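Local coordinates for MMACHC-like protein (Caenorhabditis elegans, PDB 5UJC) that binds co-methylcobalamin and probably catalyses flavin-dependent reductive removal of cyanide from cyanocobalamin and glutathione-dependent demethylation of methylcobalamin, at residues G24-F30 and A55-T61; P62-D66 and R239-Q245; F69-V74 and L260-V264; Y180-F184 and F231-G235. All coordinates share one frame; numbering follows the deposited sequence.

Contact 1: residues G24-F30 and A55-T61; sequences GFESHMF and ALLILST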
loop_
_atom_site.group_PDB
_atom_site.type_symbol
_atom_site.label_atom_id
_atom_site.label_comp_id
_atom_site.label_asym_id
_atom_site.label_seq_id
_atom_site.Cartn_x
_atom_site.Cartn_y
_atom_site.Cartn_z
ATOM N N GLY A 24 5.567 5.779 9.656
ATOM C CA GLY A 24 4.470 5.552 8.770
ATOM C C GLY A 24 4.417 4.239 8.043
ATOM O O GLY A 24 3.781 4.162 7.006
ATOM N N PHE A 25 4.935 3.167 8.663
ATOM C CA PHE A 25 4.800 1.816 8.085
ATOM C C PHE A 25 4.156 0.850 9.049
ATOM O O PHE A 25 4.351 0.961 10.265
ATOM C CB PHE A 25 6.184 1.278 7.700
ATOM C CG PHE A 25 6.880 2.095 6.646
ATOM C CD1 PHE A 25 6.585 1.906 5.303
ATOM C CD2 PHE A 25 7.824 3.071 6.995
ATOM C CE1 PHE A 25 7.223 2.661 4.326
ATOM C CE2 PHE A 25 8.449 3.819 6.029
ATOM C CZ PHE A 25 8.159 3.614 4.691
ATOM N N GLU A 26 3.457 -0.146 8.498
ATOM C CA GLU A 26 2.952 -1.295 9.259
ATOM C C GLU A 26 3.309 -2.550 8.495
ATOM O O GLU A 26 3.309 -2.534 7.266
ATOM C CB GLU A 26 1.412 -1.288 9.312
ATOM C CG GLU A 26 0.763 -0.243 10.109
ATOM C CD GLU A 26 -0.766 -0.488 10.242
ATOM O OE1 GLU A 26 -1.385 -1.392 9.515
ATOM O OE2 GLU A 26 -1.366 0.190 11.056
ATOM N N SER A 27 3.480 -3.665 9.208
ATOM C CA SER A 27 3.627 -4.958 8.558
ATOM C C SER A 27 2.651 -5.965 9.106
ATOM O O SER A 27 2.279 -5.923 10.294
ATOM C CB SER A 27 5.066 -5.485 8.632
ATOM O OG SER A 27 5.384 -5.976 9.893
ATOM N N HIS A 28 2.242 -6.892 8.222
ATOM C CA HIS A 28 1.264 -7.913 8.550
ATOM C C HIS A 28 1.705 -9.250 7.937
ATOM O O HIS A 28 1.989 -9.328 6.740
ATOM C CB HIS A 28 -0.104 -7.530 7.977
ATOM C CG HIS A 28 -0.609 -6.220 8.475
ATOM N ND1 HIS A 28 -1.518 -6.120 9.485
ATOM C CD2 HIS A 28 -0.312 -4.954 8.106
ATOM C CE1 HIS A 28 -1.779 -4.843 9.713
ATOM N NE2 HIS A 28 -1.031 -4.118 8.909
ATOM N N MET A 29 1.757 -10.294 8.754
ATOM C CA MET A 29 2.220 -11.594 8.319
ATOM C C MET A 29 1.080 -12.388 7.686
ATOM O O MET A 29 -0.074 -12.332 8.152
ATOM C CB MET A 29 2.825 -12.354 9.493
ATOM C CG MET A 29 3.599 -13.596 9.082
ATOM S SD MET A 29 4.627 -14.313 10.343
ATOM C CE MET A 29 3.439 -14.951 11.442
ATOM N N PHE A 30 1.401 -13.165 6.650
ATOM C CA PHE A 30 0.442 -14.103 6.096
ATOM C C PHE A 30 1.129 -15.251 5.406
ATOM O O PHE A 30 2.340 -15.226 5.217
ATOM C CB PHE A 30 -0.535 -13.398 5.143
ATOM C CG PHE A 30 0.100 -12.853 3.874
ATOM C CD1 PHE A 30 0.809 -11.653 3.882
ATOM C CD2 PHE A 30 -0.070 -13.508 2.663
ATOM C CE1 PHE A 30 1.369 -11.155 2.712
ATOM C CE2 PHE A 30 0.458 -13.001 1.499
ATOM C CZ PHE A 30 1.162 -11.813 1.515
ATOM N N ALA A 55 5.051 -14.762 4.366
ATOM C CA ALA A 55 5.121 -13.467 3.700
ATOM C C ALA A 55 4.796 -12.356 4.692
ATOM O O ALA A 55 4.050 -12.565 5.664
ATOM C CB ALA A 55 4.156 -13.422 2.529
ATOM N N LEU A 56 5.324 -11.159 4.398
ATOM C CA LEU A 56 5.000 -9.928 5.136
ATOM C C LEU A 56 4.500 -8.881 4.177
ATOM O O LEU A 56 5.185 -8.523 3.226
ATOM C CB LEU A 56 6.215 -9.372 5.889
ATOM C CG LEU A 56 6.686 -10.161 7.097
ATOM C CD1 LEU A 56 8.002 -9.554 7.592
ATOM C CD2 LEU A 56 5.646 -10.117 8.204
ATOM N N LEU A 57 3.315 -8.374 4.463
ATOM C CA LEU A 57 2.756 -7.237 3.760
ATOM C C LEU A 57 3.155 -5.958 4.491
ATOM O O LEU A 57 2.850 -5.807 5.656
ATOM C CB LEU A 57 1.230 -7.372 3.731
ATOM C CG LEU A 57 0.443 -6.198 3.160
ATOM C CD1 LEU A 57 0.763 -5.985 1.689
ATOM C CD2 LEU A 57 -1.046 -6.393 3.381
ATOM N N ILE A 58 3.726 -5.014 3.744
ATOM C CA ILE A 58 4.131 -3.713 4.272
ATOM C C ILE A 58 3.203 -2.661 3.670
ATOM O O ILE A 58 3.029 -2.593 2.436
ATOM C CB ILE A 58 5.591 -3.370 3.903
ATOM C CG1 ILE A 58 6.562 -4.442 4.492
ATOM C CG2 ILE A 58 5.925 -1.987 4.395
ATOM C CD1 ILE A 58 7.995 -4.360 3.987
ATOM N N LEU A 59 2.557 -1.889 4.535
ATOM C CA LEU A 59 1.730 -0.779 4.080
ATOM C C LEU A 59 2.199 0.515 4.688
ATOM O O LEU A 59 2.933 0.514 5.707
ATOM C CB LEU A 59 0.270 -1.040 4.333
ATOM C CG LEU A 59 -0.246 -1.242 5.711
ATOM C CD1 LEU A 59 -0.457 0.100 6.392
ATOM C CD2 LEU A 59 -1.578 -2.016 5.693
ATOM N N SER A 60 1.870 1.612 4.026
ATOM C CA SER A 60 2.166 2.946 4.547
ATOM C C SER A 60 0.922 3.604 5.103
ATOM O O SER A 60 -0.174 3.444 4.568
ATOM C CB SER A 60 2.781 3.813 3.447
ATOM O OG SER A 60 1.965 3.880 2.299
ATOM N N THR A 61 1.123 4.398 6.133
ATOM C CA THR A 61 0.055 5.132 6.784
ATOM C C THR A 61 0.329 6.633 6.534
ATOM O O THR A 61 1.298 6.959 5.842
ATOM C CB THR A 61 0.005 4.765 8.266
ATOM O OG1 THR A 61 1.113 5.354 8.946
ATOM C CG2 THR A 61 0.060 3.235 8.434
HETATM O O HOH W 1 2.108 3.524 10.926
#
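F25 to F30 pair with S60 to A55 as neighbouring antiparallel strands, the axes of strands 25-30 and 55-60 4.4 Å apart at 155°, and E26–L59, H28–L57 and F30–A55 each bond in both directions. Just beyond the strands, T61 N reaches G24 O at 2.8 Å, meeting it from above the carbonyl plane. On the face bearing E26, H28 and F30, the extended E26 side chain lies alongside L59, with OE1 of E26 3.6 Å from L59 CD1. That oxygen accepts from H28 NE2 at 2.8 Å, a bond lying in the imidazole plane that holds the ring's rotation; H177 NE2 is its second donor. With an alanine replacing E26, both histidine N-H groups would probably lose their acceptor and the imidazole of H28 would be freer to turn. F30 has CG between its backbone N and carbonyl carbon (chi1 66°), which lays the ring over A55 in a CH-pi contact, A55 CB 3.7 Å from the ring centroid. On the opposite face the L56 and M29 side chains cross, L56 CD2 3.8 Å from M29 CB. Helix 5-18 packs there against L56 and M29, with D16 and K12 bonding S27 OG, while helix 134-140 touches F30 and L57. Strand 185-196 pairs with the far side of strand 53-60, so strand 25-31 forms one margin of this four-stranded antiparallel sheet.

Contact 2: residues P62-D66 and R239-Q245; sequences PDMFD and RRYSTTQ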
loop_
_atom_site.group_PDB
_atom_site.type_symbol
_atom_site.label_atom_id
_atom_site.label_comp_id
_atom_site.label_asym_id
_atom_site.label_seq_id
_atom_site.Cartn_x
_atom_site.Cartn_y
_atom_site.Cartn_z
ATOM N N PRO A 62 -0.514 7.543 7.062
ATOM C CA PRO A 62 -0.339 8.948 6.687
ATOM C C PRO A 62 1.063 9.517 6.929
ATOM O O PRO A 62 1.545 10.341 6.129
ATOM C CB PRO A 62 -1.379 9.660 7.539
ATOM C CG PRO A 62 -2.481 8.642 7.660
ATOM C CD PRO A 62 -1.745 7.345 7.837
ATOM N N ASP A 63 1.718 9.084 8.007
ATOM C CA ASP A 63 3.030 9.631 8.344
ATOM C C ASP A 63 4.181 9.207 7.399
ATOM O O ASP A 63 5.229 9.823 7.428
ATOM C CB ASP A 63 3.407 9.345 9.794
ATOM C CG ASP A 63 2.651 10.222 10.784
ATOM O OD1 ASP A 63 2.056 11.233 10.380
ATOM O OD2 ASP A 63 2.707 9.933 11.971
ATOM N N MET A 64 3.968 8.203 6.534
ATOM C CA MET A 64 5.008 7.869 5.566
ATOM C C MET A 64 5.341 9.097 4.736
ATOM O O MET A 64 6.502 9.508 4.641
ATOM C CB MET A 64 4.603 6.711 4.652
ATOM C CG MET A 64 5.742 6.247 3.748
ATOM S SD MET A 64 5.241 5.788 2.066
ATOM C CE MET A 64 4.682 7.383 1.401
ATOM N N PHE A 65 4.318 9.709 4.162
ATOM C CA PHE A 65 4.499 10.927 3.378
ATOM C C PHE A 65 4.770 12.144 4.296
ATOM O O PHE A 65 5.690 12.936 4.047
ATOM C CB PHE A 65 3.259 11.152 2.508
ATOM C CG PHE A 65 3.293 12.403 1.678
ATOM C CD1 PHE A 65 2.860 13.624 2.205
ATOM C CD2 PHE A 65 3.723 12.363 0.363
ATOM C CE1 PHE A 65 2.810 14.751 1.410
ATOM C CE2 PHE A 65 3.727 13.503 -0.410
ATOM C CZ PHE A 65 3.242 14.693 0.107
ATOM N N ASP A 66 3.924 12.322 5.316
ATOM C CA ASP A 66 3.937 13.559 6.086
ATOM C C ASP A 66 5.174 13.727 6.975
ATOM O O ASP A 66 5.526 14.845 7.309
ATOM C CB ASP A 66 2.661 13.701 6.914
ATOM C CG ASP A 66 1.416 13.937 6.052
ATOM O OD1 ASP A 66 1.533 14.622 5.038
ATOM O OD2 ASP A 66 0.295 13.486 6.444
ATOM N N ARG A 239 -7.260 9.354 11.966
ATOM C CA ARG A 239 -5.895 9.549 11.501
ATOM C C ARG A 239 -5.895 9.520 9.970
ATOM O O ARG A 239 -6.282 8.524 9.354
ATOM C CB ARG A 239 -4.970 8.486 12.099
ATOM C CG ARG A 239 -4.910 8.540 13.632
ATOM C CD ARG A 239 -4.227 7.322 14.228
ATOM N NE ARG A 239 -2.788 7.335 13.991
ATOM C CZ ARG A 239 -1.980 6.307 14.233
ATOM N NH1 ARG A 239 -2.463 5.180 14.734
ATOM N NH2 ARG A 239 -0.699 6.401 13.954
ATOM N N ARG A 240 -5.547 10.663 9.369
ATOM C CA ARG A 240 -5.820 10.927 7.967
ATOM C C ARG A 240 -4.603 11.533 7.281
ATOM O O ARG A 240 -3.712 12.072 7.938
ATOM C CB ARG A 240 -7.008 11.907 7.861
ATOM C CG ARG A 240 -8.287 11.366 8.471
ATOM C CD ARG A 240 -9.373 12.411 8.620
ATOM N NE ARG A 240 -9.920 12.826 7.346
ATOM C CZ ARG A 240 -9.745 14.022 6.785
ATOM N NH1 ARG A 240 -8.988 14.966 7.362
ATOM N NH2 ARG A 240 -10.312 14.273 5.629
ATOM N N TYR A 241 -4.552 11.414 5.965
ATOM C CA TYR A 241 -3.590 12.159 5.167
ATOM C C TYR A 241 -3.755 13.668 5.439
ATOM O O TYR A 241 -4.876 14.160 5.570
ATOM C CB TYR A 241 -3.826 11.942 3.685
ATOM C CG TYR A 241 -3.370 10.604 3.052
ATOM C CD1 TYR A 241 -2.813 9.577 3.794
ATOM C CD2 TYR A 241 -3.493 10.420 1.690
ATOM C CE1 TYR A 241 -2.367 8.405 3.172
ATOM C CE2 TYR A 241 -3.024 9.277 1.057
ATOM C CZ TYR A 241 -2.460 8.277 1.799
ATOM O OH TYR A 241 -1.984 7.131 1.165
ATOM N N SER A 242 -2.645 14.401 5.416
ATOM C CA SER A 242 -2.691 15.849 5.454
ATOM C C SER A 242 -3.312 16.412 4.186
ATOM O O SER A 242 -3.418 15.736 3.160
ATOM C CB SER A 242 -1.292 16.401 5.613
ATOM O OG SER A 242 -0.538 16.210 4.423
ATOM N N THR A 243 -3.695 17.675 4.263
ATOM C CA THR A 243 -4.121 18.404 3.088
ATOM C C THR A 243 -3.063 18.364 1.983
ATOM O O THR A 243 -3.378 18.131 0.821
ATOM C CB THR A 243 -4.451 19.856 3.469
ATOM O OG1 THR A 243 -5.509 19.829 4.428
ATOM C CG2 THR A 243 -4.856 20.694 2.283
ATOM N N THR A 244 -1.817 18.600 2.355
ATOM C CA THR A 244 -0.722 18.568 1.413
ATOM C C THR A 244 -0.636 17.196 0.728
ATOM O O THR A 244 -0.468 17.107 -0.500
ATOM C CB THR A 244 0.593 18.894 2.113
ATOM O OG1 THR A 244 0.493 20.191 2.699
ATOM C CG2 THR A 244 1.762 18.882 1.144
ATOM N N GLN A 245 -0.758 16.135 1.520
ATOM C CA GLN A 245 -0.651 14.785 0.978
ATOM C C GLN A 245 -1.824 14.476 0.006
ATOM O O GLN A 245 -1.620 13.858 -1.044
ATOM C CB GLN A 245 -0.596 13.788 2.118
ATOM C CG GLN A 245 -0.433 12.352 1.644
ATOM C CD GLN A 245 -0.044 11.337 2.710
ATOM O OE1 GLN A 245 0.163 10.169 2.383
ATOM N NE2 GLN A 245 0.030 11.761 3.994
HETATM O O HOH W 2 1.692 8.252 3.435
#
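R240 offers its backbone to P62 near the start of helix 62-80, R240 O lying 3.4 Å from P62 CB. Y241 sets its ring beside the same proline, CD1 of Y241 4.0 Å from P62 CG. S242 follows, just before helix 243-250, and meets both oxygens of D66: its OG donates to D66 OD1 at 2.7 Å, its N to the syn lone pair of D66 OD2 at 3.2 Å. The hydroxyl works twice, since S242 OG also accepts from Q245 N at 2.9 Å as the N-cap of that helix. T244 brings its methyl to the edge of the F65 ring. Q245 closes the walk with CG anti to its own N (chi1 -178°), a course that carries its extended chain across one face of that ring. At its end, Q245 NE2 reaches a lone pair of P62 O at 3.0 Å, in the carbonyl plane, while a water accepts from F65 N and probably donates to Q245 OE1. The carbonyl of P62 serves both Q245 NE2 and D66 N. The first turns of two helices are tied together by polar bonds beside the F65 ring, and the D66 carboxylate, beside the N-terminus of helix 243-250, is probably stabilised by that helix end.

Contact 3: residues F69-V74 and L260-V264; sequences FRKWVV and LRPWV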
loop_
_atom_site.group_PDB
_atom_site.type_symbol
_atom_site.label_atom_id
_atom_site.label_comp_id
_atom_site.label_asym_id
_atom_site.label_seq_id
_atom_site.Cartn_x
_atom_site.Cartn_y
_atom_site.Cartn_z
ATOM N N PHE A 69 8.938 10.810 4.408
ATOM C CA PHE A 69 9.245 11.318 3.095
ATOM C C PHE A 69 9.634 12.799 3.153
ATOM O O PHE A 69 10.567 13.212 2.486
ATOM C CB PHE A 69 8.045 11.110 2.166
ATOM C CG PHE A 69 8.197 11.697 0.790
ATOM C CD1 PHE A 69 9.158 11.234 -0.093
ATOM C CD2 PHE A 69 7.319 12.669 0.351
ATOM C CE1 PHE A 69 9.257 11.773 -1.350
ATOM C CE2 PHE A 69 7.387 13.148 -0.915
ATOM C CZ PHE A 69 8.373 12.727 -1.765
ATOM N N ARG A 70 8.955 13.563 3.994
ATOM C CA ARG A 70 9.315 14.959 4.173
ATOM C C ARG A 70 10.784 15.098 4.611
ATOM O O ARG A 70 11.531 15.919 4.059
ATOM C CB ARG A 70 8.379 15.636 5.149
ATOM C CG ARG A 70 8.699 17.106 5.388
ATOM C CD ARG A 70 7.578 17.803 6.113
ATOM N NE ARG A 70 7.870 19.206 6.360
ATOM C CZ ARG A 70 6.985 20.082 6.803
ATOM N NH1 ARG A 70 5.723 19.712 7.049
ATOM N NH2 ARG A 70 7.338 21.348 6.978
ATOM N N LYS A 71 11.205 14.288 5.604
ATOM C CA LYS A 71 12.604 14.308 6.048
ATOM C C LYS A 71 13.558 13.985 4.885
ATOM O O LYS A 71 14.611 14.631 4.730
ATOM C CB LYS A 71 12.814 13.342 7.193
ATOM C CG LYS A 71 12.217 13.795 8.490
ATOM C CD LYS A 71 12.412 12.768 9.592
ATOM C CE LYS A 71 11.466 13.011 10.765
ATOM N NZ LYS A 71 11.628 11.958 11.816
ATOM N N TRP A 72 13.179 13.013 4.064
ATOM C CA TRP A 72 13.994 12.583 2.958
ATOM C C TRP A 72 14.115 13.712 1.908
ATOM O O TRP A 72 15.210 13.980 1.402
ATOM C CB TRP A 72 13.404 11.298 2.359
ATOM C CG TRP A 72 14.170 10.706 1.197
ATOM C CD1 TRP A 72 15.093 9.673 1.248
ATOM C CD2 TRP A 72 13.949 10.967 -0.194
ATOM N NE1 TRP A 72 15.502 9.341 -0.020
ATOM C CE2 TRP A 72 14.827 10.108 -0.929
ATOM C CE3 TRP A 72 13.129 11.859 -0.895
ATOM C CZ2 TRP A 72 14.888 10.115 -2.336
ATOM C CZ3 TRP A 72 13.190 11.861 -2.304
ATOM C CH2 TRP A 72 14.059 10.982 -3.003
ATOM N N VAL A 73 13.000 14.391 1.614
ATOM C CA VAL A 73 13.022 15.484 0.636
ATOM C C VAL A 73 13.889 16.649 1.144
ATOM O O VAL A 73 14.645 17.251 0.374
ATOM C CB VAL A 73 11.608 15.981 0.336
ATOM C CG1 VAL A 73 11.640 17.265 -0.452
ATOM C CG2 VAL A 73 10.834 14.930 -0.417
ATOM N N VAL A 74 13.789 16.951 2.432
ATOM C CA VAL A 74 14.632 18.001 3.032
ATOM C C VAL A 74 16.103 17.660 2.839
ATOM O O VAL A 74 16.920 18.515 2.415
ATOM C CB VAL A 74 14.282 18.205 4.515
ATOM C CG1 VAL A 74 15.315 19.098 5.204
ATOM C CG2 VAL A 74 12.899 18.824 4.625
ATOM N N LEU A 260 5.483 20.301 -2.930
ATOM C CA LEU A 260 6.493 20.087 -1.903
ATOM C C LEU A 260 7.415 21.270 -1.669
ATOM O O LEU A 260 8.168 21.269 -0.694
ATOM C CB LEU A 260 7.343 18.867 -2.252
ATOM C CG LEU A 260 6.574 17.583 -2.490
ATOM C CD1 LEU A 260 7.554 16.434 -2.689
ATOM C CD2 LEU A 260 5.598 17.217 -1.352
ATOM N N ARG A 261 7.374 22.277 -2.542
ATOM C CA ARG A 261 8.310 23.386 -2.441
ATOM C C ARG A 261 8.354 24.025 -1.004
ATOM O O ARG A 261 9.448 24.236 -0.443
ATOM C CB ARG A 261 8.067 24.439 -3.520
ATOM C CG ARG A 261 9.094 25.570 -3.497
ATOM C CD ARG A 261 8.784 26.638 -4.521
ATOM N NE ARG A 261 8.969 26.157 -5.888
ATOM C CZ ARG A 261 10.124 26.203 -6.567
ATOM N NH1 ARG A 261 11.224 26.701 -6.024
ATOM N NH2 ARG A 261 10.178 25.744 -7.801
ATOM N N PRO A 262 7.185 24.242 -0.383
ATOM C CA PRO A 262 7.228 24.855 0.950
ATOM C C PRO A 262 8.015 24.070 2.026
ATOM O O PRO A 262 8.530 24.677 2.950
ATOM C CB PRO A 262 5.744 24.982 1.336
ATOM C CG PRO A 262 5.030 25.102 0.027
ATOM C CD PRO A 262 5.792 24.151 -0.889
ATOM N N TRP A 263 8.066 22.740 1.918
ATOM C CA TRP A 263 8.801 21.932 2.864
ATOM C C TRP A 263 10.273 22.320 2.962
ATOM O O TRP A 263 10.926 22.054 3.989
ATOM C CB TRP A 263 8.724 20.469 2.464
ATOM C CG TRP A 263 7.419 19.802 2.693
ATOM C CD1 TRP A 263 6.311 20.296 3.322
ATOM C CD2 TRP A 263 7.132 18.415 2.385
ATOM N NE1 TRP A 263 5.316 19.292 3.387
ATOM C CE2 TRP A 263 5.815 18.134 2.842
ATOM C CE3 TRP A 263 7.876 17.390 1.781
ATOM C CZ2 TRP A 263 5.242 16.860 2.736
ATOM C CZ3 TRP A 263 7.315 16.146 1.650
ATOM C CH2 TRP A 263 5.996 15.881 2.122
ATOM N N VAL A 264 10.840 22.802 1.860
ATOM C CA VAL A 264 12.285 23.046 1.821
ATOM C C VAL A 264 12.681 24.467 1.513
ATOM O O VAL A 264 13.845 24.837 1.742
ATOM C CB VAL A 264 13.002 22.075 0.865
ATOM C CG1 VAL A 264 12.677 20.649 1.240
ATOM C CG2 VAL A 264 12.654 22.348 -0.577
HETATM O O HOH W 3 10.161 20.839 6.204
#
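R70 and W263 are the main link between the long helix 62-80 and helix 257-265, which is kinked at P262 close to the C-terminus; the short helical segments cross at -66° with their axes 9.8 Å apart. The arginine runs fully extended, with CG opposite the backbone N (chi1 180°), and this straight course carries it obliquely over one face of the indole. Each part of the chain finds ring beneath it. R70 CB and CG lie over the six-membered side, R70 CD sits 3.7 Å above the centroid of the five-membered ring as a CH-pi contact, and the guanidinium stacks flat beyond it, its centre 4.0 Å from that of W263 and the planes only 8° apart. The resulting cation-pi contact is off-centre, toward CD1. A water fixes the same arginine to the other backbone, accepting from R70 NE at 2.8 Å and donating to W263 O at 2.6 Å. L260 CD2 covers the other face of the indole, while F69 CD2 comes to its edge, 3.7 Å from W263 CZ3. F69 CE2 also meets L260 CD1 at 3.7 Å, and the row ends where V264 CG1 packs on V74 and V73. F65, one turn earlier in helix 62-80, continues the aromatic cluster. The result is a helix-helix packing, away from the cobalamin, in which a tryptophan has leucine on one face and an extended arginine on the other, with apolar side chains alongside.

Contact 4: residues Y180-F184 and F231-G235; sequences YGGHF and FRDFG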
loop_
_atom_site.group_PDB
_atom_site.type_symbol
_atom_site.label_atom_id
_atom_site.label_comp_id
_atom_site.label_asym_id
_atom_site.label_seq_id
_atom_site.Cartn_x
_atom_site.Cartn_y
_atom_site.Cartn_z
ATOM N N TYR A 180 -7.157 3.799 9.520
ATOM C CA TYR A 180 -6.905 4.849 8.545
ATOM C C TYR A 180 -7.969 5.001 7.454
ATOM O O TYR A 180 -7.897 5.946 6.684
ATOM C CB TYR A 180 -5.540 4.654 7.894
ATOM C CG TYR A 180 -4.427 4.585 8.908
ATOM C CD1 TYR A 180 -4.101 5.672 9.681
ATOM C CD2 TYR A 180 -3.748 3.400 9.136
ATOM C CE1 TYR A 180 -3.119 5.600 10.663
ATOM C CE2 TYR A 180 -2.799 3.298 10.138
ATOM C CZ TYR A 180 -2.478 4.411 10.900
ATOM O OH TYR A 180 -1.509 4.341 11.890
ATOM N N GLY A 181 -8.971 4.108 7.393
ATOM C CA GLY A 181 -9.937 4.157 6.285
ATOM C C GLY A 181 -9.183 3.949 4.987
ATOM O O GLY A 181 -8.524 2.933 4.813
ATOM N N GLY A 182 -9.262 4.933 4.091
ATOM C CA GLY A 182 -8.490 4.926 2.862
ATOM C C GLY A 182 -7.239 5.811 2.884
ATOM O O GLY A 182 -6.614 6.016 1.834
ATOM N N HIS A 183 -6.846 6.284 4.067
ATOM C CA HIS A 183 -5.674 7.134 4.231
ATOM C C HIS A 183 -4.434 6.259 4.486
ATOM O O HIS A 183 -3.761 6.354 5.522
ATOM C CB HIS A 183 -5.907 8.082 5.379
ATOM C CG HIS A 183 -7.032 9.028 5.154
ATOM N ND1 HIS A 183 -6.868 10.232 4.492
ATOM C CD2 HIS A 183 -8.328 8.982 5.544
ATOM C CE1 HIS A 183 -8.024 10.856 4.460
ATOM N NE2 HIS A 183 -8.922 10.122 5.095
ATOM N N PHE A 184 -4.174 5.378 3.537
ATOM C CA PHE A 184 -3.043 4.469 3.621
ATOM C C PHE A 184 -2.800 3.916 2.212
ATOM O O PHE A 184 -3.632 4.121 1.315
ATOM C CB PHE A 184 -3.341 3.297 4.605
ATOM C CG PHE A 184 -4.154 2.176 3.993
ATOM C CD1 PHE A 184 -5.534 2.287 3.830
ATOM C CD2 PHE A 184 -3.539 1.016 3.575
ATOM C CE1 PHE A 184 -6.262 1.262 3.223
ATOM C CE2 PHE A 184 -4.262 -0.007 2.955
ATOM C CZ PHE A 184 -5.629 0.117 2.793
ATOM N N PHE A 231 -13.396 9.207 -0.742
ATOM C CA PHE A 231 -13.465 7.778 -0.495
ATOM C C PHE A 231 -12.655 7.376 0.739
ATOM O O PHE A 231 -12.920 6.345 1.358
ATOM C CB PHE A 231 -13.001 6.963 -1.720
ATOM C CG PHE A 231 -11.484 6.993 -1.958
ATOM C CD1 PHE A 231 -10.878 8.018 -2.685
ATOM C CD2 PHE A 231 -10.681 5.996 -1.439
ATOM C CE1 PHE A 231 -9.520 8.019 -2.892
ATOM C CE2 PHE A 231 -9.325 5.988 -1.650
ATOM C CZ PHE A 231 -8.739 6.990 -2.388
ATOM N N ARG A 232 -11.632 8.171 1.059
ATOM C CA ARG A 232 -10.740 7.797 2.150
ATOM C C ARG A 232 -11.396 7.888 3.516
ATOM O O ARG A 232 -10.904 7.279 4.489
ATOM C CB ARG A 232 -9.460 8.641 2.126
ATOM C CG ARG A 232 -8.692 8.590 0.807
ATOM C CD ARG A 232 -7.405 9.392 0.884
ATOM N NE ARG A 232 -6.800 9.639 -0.411
ATOM C CZ ARG A 232 -5.931 8.827 -1.010
ATOM N NH1 ARG A 232 -5.578 7.672 -0.449
ATOM N NH2 ARG A 232 -5.422 9.170 -2.183
ATOM N N ASP A 233 -12.460 8.690 3.612
ATOM C CA ASP A 233 -13.108 8.941 4.896
ATOM C C ASP A 233 -14.234 7.983 5.230
ATOM O O ASP A 233 -14.866 8.108 6.281
ATOM C CB ASP A 233 -13.585 10.393 4.955
ATOM C CG ASP A 233 -12.467 11.343 5.145
ATOM O OD1 ASP A 233 -11.511 10.977 5.872
ATOM O OD2 ASP A 233 -12.533 12.461 4.599
ATOM N N PHE A 234 -14.458 6.974 4.389
ATOM C CA PHE A 234 -15.378 5.907 4.776
ATOM C C PHE A 234 -14.788 5.117 5.946
ATOM O O PHE A 234 -13.588 4.832 5.965
ATOM C CB PHE A 234 -15.731 5.033 3.583
ATOM C CG PHE A 234 -16.725 5.672 2.670
ATOM C CD1 PHE A 234 -16.313 6.570 1.707
ATOM C CD2 PHE A 234 -18.074 5.451 2.839
ATOM C CE1 PHE A 234 -17.231 7.216 0.905
ATOM C CE2 PHE A 234 -18.999 6.070 2.018
ATOM C CZ PHE A 234 -18.579 6.962 1.061
ATOM N N GLY A 235 -15.645 4.861 6.962
ATOM C CA GLY A 235 -15.219 4.325 8.244
ATOM C C GLY A 235 -14.949 5.402 9.284
ATOM O O GLY A 235 -14.674 5.090 10.438
#
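R232 threads between H183 and G182. Its CB sits over a face of the imidazole, 3.5 Å from the H183 ring centroid, a CH-pi contact. R232 CG comes 3.5 Å from G182 O, and CD lies 3.7 Å from H183 ND1. NE turns to S229 OG, F231 CZ lies over one face of the guanidinium, and at the tip NH1 donates to G182 O at 3.0 Å, nearly in the guanidinium plane, while NH2 bonds a tartrate, probably from the crystallisation liquor. In return, G182 N donates to R232 O at 2.9 Å, almost straight (173°). This close fit needs glycines, since a CB on G181 or G182 of the type II' turn 180-183 would clash with the 231-235 loop. H183 NE2 donates to D233 OD1 at 2.8 Å, in the imidazole plane but from above the carboxylate. With an alanine replacing H183, D233 would probably be left without that donor and R232 CB without the ring it rests on. D233 OD1 also forms a salt bridge with R240, so two donors would help to offset its charge, and the loop carrying F184, which touches the cobalamin, is pinned by side-chain and main-chain bonds together.

In the fold
Contacts 1 and 4 are buried, whereas contacts 2 and 3 are only partly so, and contact 3 lies farthest from the chain's centre. Contacts 2 and 3 share helix 62-80, and F65 of the former packs against W263 and L260 of the latter. Strand 53-60 leads directly into that helix, joining contact 1 to both. Contact 4 lies within the chain loop closed by contact 2 and is tied to it by the R240–D233 salt bridge; its F184 also packs on S60 of contact 1. The chemistry follows location: regular main-chain bonds in the sheet, mixed side-chain and backbone bonds where loops and helix starts meet, and aromatic and cation-pi packing between the outlying helices.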